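Local atomic coordinates of uncharacterized protein (Bacillus cereus, PDB entry 4QVU), a protein that is of unknown function but has a HIT-like fold, binds zinc and may be related to hexose-1-phosphate uridylyltransferases. Residues Val132-Gln144 against Phe207-Val219. Numbering follows the deposited sequence.
With NA (sodium ion), chain D; NA (sodium ion), chain B.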
loop_
_atom_site.group_PDB
_atom_site.type_symbol
_atom_site.label_atom_id
_atom_site.label_comp_id
_atom_site.label_asym_id
_atom_site.label_seq_id
_atom_site.Cartn_x
_atom_site.Cartn_y
_atom_site.Cartn_z
ATOM N N VAL A 132 21.281 2.343 15.444
ATOM C CA VAL A 132 20.108 2.490 14.582
ATOM C C VAL A 132 20.005 3.930 14.063
ATOM O O VAL A 132 20.166 4.885 14.826
ATOM C CB VAL A 132 18.793 2.056 15.302
ATOM C CG1 VAL A 132 17.582 2.176 14.379
ATOM C CG2 VAL A 132 18.898 0.625 15.830
ATOM N N ASN A 133 19.741 4.059 12.750
ATOM C CA ASN A 133 19.468 5.317 12.055
ATOM C C ASN A 133 17.955 5.366 11.824
ATOM O O ASN A 133 17.436 4.571 11.037
ATOM C CB ASN A 133 20.283 5.426 10.759
ATOM C CG ASN A 133 20.200 6.772 10.083
ATOM O OD1 ASN A 133 19.216 7.520 10.195
ATOM N ND2 ASN A 133 21.243 7.113 9.358
ATOM N N TYR A 134 17.239 6.261 12.529
ATOM C CA TYR A 134 15.775 6.324 12.480
ATOM C C TYR A 134 15.221 6.687 11.088
ATOM O O TYR A 134 14.036 6.464 10.852
ATOM C CB TYR A 134 15.212 7.310 13.512
ATOM C CG TYR A 134 15.488 8.772 13.245
ATOM C CD1 TYR A 134 14.628 9.531 12.458
ATOM C CD2 TYR A 134 16.553 9.423 13.861
ATOM C CE1 TYR A 134 14.865 10.885 12.228
ATOM C CE2 TYR A 134 16.793 10.781 13.646
ATOM C CZ TYR A 134 15.942 11.508 12.831
ATOM O OH TYR A 134 16.160 12.845 12.616
ATOM N N LEU A 135 16.048 7.227 10.185
ATOM C CA LEU A 135 15.610 7.597 8.841
ATOM C C LEU A 135 15.594 6.399 7.889
ATOM O O LEU A 135 14.897 6.449 6.866
ATOM C CB LEU A 135 16.514 8.689 8.259
ATOM C CG LEU A 135 16.385 10.098 8.841
ATOM C CD1 LEU A 135 17.456 10.996 8.282
ATOM C CD2 LEU A 135 15.000 10.691 8.570
ATOM N N ASP A 136 16.340 5.325 8.229
ATOM C CA ASP A 136 16.490 4.131 7.397
ATOM C C ASP A 136 15.199 3.663 6.713
ATOM O O ASP A 136 15.203 3.546 5.490
ATOM C CB ASP A 136 17.052 2.951 8.201
ATOM C CG ASP A 136 18.543 3.011 8.416
ATOM O OD1 ASP A 136 19.174 3.976 7.933
ATOM O OD2 ASP A 136 19.088 2.082 9.053
ATOM N N ASN A 137 14.116 3.411 7.473
ATOM C CA ASN A 137 12.868 2.848 6.944
ATOM C C ASN A 137 11.765 3.881 6.725
ATOM O O ASN A 137 10.603 3.501 6.619
ATOM C CB ASN A 137 12.351 1.764 7.889
ATOM C CG ASN A 137 13.333 0.657 8.148
ATOM O OD1 ASN A 137 14.119 0.260 7.282
ATOM N ND2 ASN A 137 13.309 0.135 9.354
ATOM N N VAL A 138 12.100 5.155 6.625
ATOM C CA VAL A 138 11.119 6.188 6.263
ATOM C C VAL A 138 11.614 6.810 4.948
ATOM O O VAL A 138 12.831 6.905 4.726
ATOM C CB VAL A 138 10.791 7.253 7.358
ATOM C CG1 VAL A 138 10.117 6.609 8.566
ATOM C CG2 VAL A 138 12.016 8.060 7.783
ATOM N N GLU A 139 10.690 7.140 4.040
ATOM C CA GLU A 139 11.098 7.730 2.762
ATOM C C GLU A 139 10.594 9.171 2.664
ATOM O O GLU A 139 9.717 9.575 3.424
ATOM C CB GLU A 139 10.624 6.894 1.565
ATOM C CG GLU A 139 9.136 6.630 1.491
ATOM C CD GLU A 139 8.682 6.208 0.109
ATOM O OE1 GLU A 139 8.866 6.999 -0.846
ATOM O OE2 GLU A 139 8.102 5.106 -0.012
ATOM N N GLN A 140 11.171 9.935 1.733
ATOM C CA GLN A 140 10.869 11.336 1.427
ATOM C C GLN A 140 9.364 11.550 1.183
ATOM O O GLN A 140 8.792 12.501 1.730
ATOM C CB GLN A 140 11.677 11.782 0.192
ATOM C CG GLN A 140 13.197 11.718 0.414
ATOM C CD GLN A 140 14.036 11.958 -0.827
ATOM O OE1 GLN A 140 13.697 11.538 -1.948
ATOM N NE2 GLN A 140 15.209 12.561 -0.630
ATOM N N ASP A 141 8.714 10.637 0.424
ATOM C CA ASP A 141 7.287 10.730 0.089
ATOM C C ASP A 141 6.361 10.523 1.297
ATOM O O ASP A 141 5.183 10.865 1.184
ATOM C CB ASP A 141 6.911 9.733 -1.011
ATOM C CG ASP A 141 7.360 10.148 -2.407
ATOM O OD1 ASP A 141 8.162 11.115 -2.522
ATOM O OD2 ASP A 141 6.923 9.506 -3.382
ATOM N N ASN A 142 6.868 10.041 2.454
ATOM C CA ASN A 142 6.050 9.910 3.674
ATOM C C ASN A 142 5.793 11.287 4.321
ATOM O O ASN A 142 4.957 11.384 5.227
ATOM C CB ASN A 142 6.692 8.972 4.711
ATOM C CG ASN A 142 6.831 7.525 4.303
ATOM O OD1 ASN A 142 7.853 6.888 4.562
ATOM N ND2 ASN A 142 5.823 6.968 3.641
ATOM N N PHE A 143 6.491 12.339 3.839
ATOM C CA PHE A 143 6.423 13.713 4.365
ATOM C C PHE A 143 5.825 14.705 3.311
ATOM O O PHE A 143 5.626 15.883 3.627
ATOM C CB PHE A 143 7.834 14.172 4.831
ATOM C CG PHE A 143 8.462 13.173 5.783
ATOM C CD1 PHE A 143 8.021 13.069 7.100
ATOM C CD2 PHE A 143 9.430 12.277 5.341
ATOM C CE1 PHE A 143 8.555 12.101 7.959
ATOM C CE2 PHE A 143 9.956 11.307 6.200
ATOM C CZ PHE A 143 9.517 11.228 7.504
ATOM N N GLN A 144 5.514 14.208 2.087
ATOM C CA GLN A 144 4.853 14.970 1.013
ATOM C C GLN A 144 3.346 14.788 1.148
ATOM O O GLN A 144 2.916 13.860 1.827
ATOM C CB GLN A 144 5.331 14.527 -0.394
ATOM C CG GLN A 144 6.846 14.474 -0.639
ATOM C CD GLN A 144 7.539 15.795 -0.856
ATOM O OE1 GLN A 144 6.999 16.880 -0.621
ATOM N NE2 GLN A 144 8.778 15.724 -1.311
ATOM N N PHE A 207 6.236 13.030 16.077
ATOM C CA PHE A 207 7.503 12.440 15.645
ATOM C C PHE A 207 8.321 13.501 14.976
ATOM O O PHE A 207 7.810 14.199 14.100
ATOM C CB PHE A 207 7.327 11.231 14.721
ATOM C CG PHE A 207 6.499 10.122 15.306
ATOM C CD1 PHE A 207 7.016 9.296 16.297
ATOM C CD2 PHE A 207 5.204 9.894 14.861
ATOM C CE1 PHE A 207 6.246 8.285 16.853
ATOM C CE2 PHE A 207 4.440 8.871 15.406
ATOM C CZ PHE A 207 4.966 8.074 16.399
ATOM N N PHE A 208 9.577 13.650 15.397
ATOM C CA PHE A 208 10.455 14.643 14.809
ATOM C C PHE A 208 11.503 13.958 13.969
ATOM O O PHE A 208 11.941 12.851 14.289
ATOM C CB PHE A 208 11.095 15.523 15.882
ATOM C CG PHE A 208 10.138 16.499 16.526
ATOM C CD1 PHE A 208 9.315 16.102 17.581
ATOM C CD2 PHE A 208 10.087 17.825 16.107
ATOM C CE1 PHE A 208 8.443 17.012 18.189
ATOM C CE2 PHE A 208 9.214 18.738 16.721
ATOM C CZ PHE A 208 8.404 18.325 17.763
ATOM N N TYR A 209 11.870 14.617 12.861
ATOM C CA TYR A 209 12.863 14.144 11.893
ATOM C C TYR A 209 13.751 15.290 11.423
ATOM O O TYR A 209 13.273 16.420 11.258
ATOM C CB TYR A 209 12.182 13.494 10.655
ATOM C CG TYR A 209 11.010 12.574 10.953
ATOM C CD1 TYR A 209 9.745 13.089 11.228
ATOM C CD2 TYR A 209 11.144 11.188 10.864
ATOM C CE1 TYR A 209 8.667 12.255 11.505
ATOM C CE2 TYR A 209 10.058 10.341 11.092
ATOM C CZ TYR A 209 8.828 10.881 11.434
ATOM O OH TYR A 209 7.746 10.072 11.665
ATOM N N TYR A 210 15.042 14.992 11.218
ATOM C CA TYR A 210 16.003 15.908 10.624
ATOM C C TYR A 210 16.406 15.237 9.322
ATOM O O TYR A 210 17.200 14.293 9.326
ATOM C CB TYR A 210 17.186 16.271 11.555
ATOM C CG TYR A 210 18.124 17.276 10.919
ATOM C CD1 TYR A 210 17.843 18.641 10.951
ATOM C CD2 TYR A 210 19.258 16.859 10.224
ATOM C CE1 TYR A 210 18.679 19.566 10.328
ATOM C CE2 TYR A 210 20.094 17.775 9.588
ATOM C CZ TYR A 210 19.801 19.127 9.645
ATOM O OH TYR A 210 20.617 20.034 9.020
ATOM N N LEU A 211 15.728 15.635 8.229
ATOM C CA LEU A 211 15.857 15.051 6.894
ATOM C C LEU A 211 16.065 16.134 5.849
ATOM O O LEU A 211 15.375 17.147 5.895
ATOM C CB LEU A 211 14.564 14.252 6.591
ATOM C CG LEU A 211 14.458 13.522 5.235
ATOM C CD1 LEU A 211 15.440 12.348 5.139
ATOM C CD2 LEU A 211 13.060 12.998 5.013
ATOM N N ASN A 212 17.008 15.918 4.901
ATOM C CA ASN A 212 17.340 16.832 3.788
ATOM C C ASN A 212 17.483 18.302 4.281
ATOM O O ASN A 212 16.976 19.233 3.645
ATOM C CB ASN A 212 16.279 16.743 2.665
ATOM C CG ASN A 212 16.051 15.367 2.069
ATOM O OD1 ASN A 212 14.919 14.988 1.749
ATOM N ND2 ASN A 212 17.108 14.591 1.886
ATOM N N GLU A 213 18.160 18.476 5.442
ATOM C CA GLU A 213 18.450 19.747 6.124
ATOM C C GLU A 213 17.141 20.503 6.494
ATOM O O GLU A 213 17.130 21.737 6.556
ATOM C CB GLU A 213 19.374 20.632 5.272
ATOM C CG GLU A 213 20.770 20.053 5.095
ATOM C CD GLU A 213 21.685 20.856 4.189
ATOM O OE1 GLU A 213 21.958 22.040 4.498
ATOM O OE2 GLU A 213 22.168 20.280 3.187
ATOM N N LYS A 214 16.059 19.741 6.794
ATOM C CA LYS A 214 14.745 20.251 7.220
ATOM C C LYS A 214 14.336 19.651 8.558
ATOM O O LYS A 214 14.676 18.498 8.829
ATOM C CB LYS A 214 13.638 19.936 6.188
ATOM C CG LYS A 214 13.838 20.448 4.782
ATOM C CD LYS A 214 12.878 19.699 3.875
ATOM C CE LYS A 214 13.159 19.900 2.416
ATOM N NZ LYS A 214 12.319 19.004 1.589
ATOM N N ILE A 215 13.571 20.402 9.368
ATOM C CA ILE A 215 13.035 19.897 10.628
ATOM C C ILE A 215 11.565 19.642 10.379
ATOM O O ILE A 215 10.826 20.558 10.005
ATOM C CB ILE A 215 13.304 20.792 11.868
ATOM C CG1 ILE A 215 14.830 20.866 12.146
ATOM C CG2 ILE A 215 12.527 20.248 13.101
ATOM C CD1 ILE A 215 15.273 21.850 13.225
ATOM N N ILE A 216 11.169 18.371 10.522
ATOM C CA ILE A 216 9.815 17.890 10.280
ATOM C C ILE A 216 9.204 17.354 11.553
ATOM O O ILE A 216 9.836 16.572 12.273
ATOM C CB ILE A 216 9.794 16.788 9.179
ATOM C CG1 ILE A 216 10.509 17.256 7.885
ATOM C CG2 ILE A 216 8.350 16.303 8.912
ATOM C CD1 ILE A 216 10.811 16.165 6.847
ATOM N N CYS A 217 7.947 17.735 11.799
ATOM C CA CYS A 217 7.169 17.167 12.872
ATOM C C CYS A 217 5.954 16.490 12.281
ATOM O O CYS A 217 5.095 17.153 11.691
ATOM C CB CYS A 217 6.777 18.179 13.940
ATOM S SG CYS A 217 5.779 17.450 15.265
ATOM N N LYS A 218 5.883 15.166 12.435
ATOM C CA LYS A 218 4.730 14.411 11.986
ATOM C C LYS A 218 3.794 14.236 13.183
ATOM O O LYS A 218 4.195 13.687 14.208
ATOM C CB LYS A 218 5.142 13.079 11.356
ATOM C CG LYS A 218 3.986 12.296 10.753
ATOM C CD LYS A 218 4.419 10.953 10.196
ATOM C CE LYS A 218 5.116 11.036 8.860
ATOM N NZ LYS A 218 4.164 11.311 7.753
ATOM N N VAL A 219 2.575 14.799 13.067
ATOM C CA VAL A 219 1.492 14.736 14.059
ATOM C C VAL A 219 0.572 13.614 13.601
ATOM O O VAL A 219 0.042 13.688 12.490
ATOM C CB VAL A 219 0.742 16.090 14.256
ATOM C CG1 VAL A 219 -0.119 16.050 15.510
ATOM C CG2 VAL A 219 1.704 17.279 14.314
HETATM NA NA NA D . 15.056 7.133 4.625
HETATM NA NA NA B . 16.609 2.761 3.936
HETATM O O HOH W 1 14.622 9.462 3.630
HETATM O O HOH W 2 17.085 0.444 4.942
#
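Tyr134, Leu135 and Phe143 pack a connecting loop onto a beta hairpin, a largely buried loop-on-sheet contact of the HIT-like fold. The loop, 132-144, links strands 123-129 and 145-150 and crosses one face of the antiparallel pair 207-211 and 214-219, whose type I' turn spans Leu211 to Lys214; helices 79-97 and 179-195 pack against Phe208 and Ile215, on its other face. Phe143 sends its ring edge into the face of Tyr209, an edge-to-face pair with centroids 4.7 Å apart and planes at 65°, CE1 lying over the tyrosine's centre. Ile216 CD1 sits over one face of the phenylalanine, and Leu211 CD2 lies 3.7 Å from Phe143 CD2. The two methyls of Leu211 are divided between partners, since CD1 turns to Leu135 CD2 at 3.8 Å.

Polar bonds fix the two flanks. Tyr134, whose chi1 of 69° sets CG between its own backbone N and carbonyl carbon, brings OH to Tyr210 N (2.8 Å), the N-H arriving at the ring edge in plane. Lys218 bends at its last two torsions, so that CE rests near Phe143 while NZ reaches Asn142 O at 2.6 Å; Glu168 and Asn170 also bind this ammonium. The Tyr209 hydroxyl bonds instead to Gly231 O of a second subunit.

Beyond the apolar patch, the carbonyls of Leu135 and Val138 bind a sodium ion together with a water and Asp136 O of a third subunit, while Asp136 O of this loop binds a second sodium in return. One connection thus joins intrachain packing to subunit association.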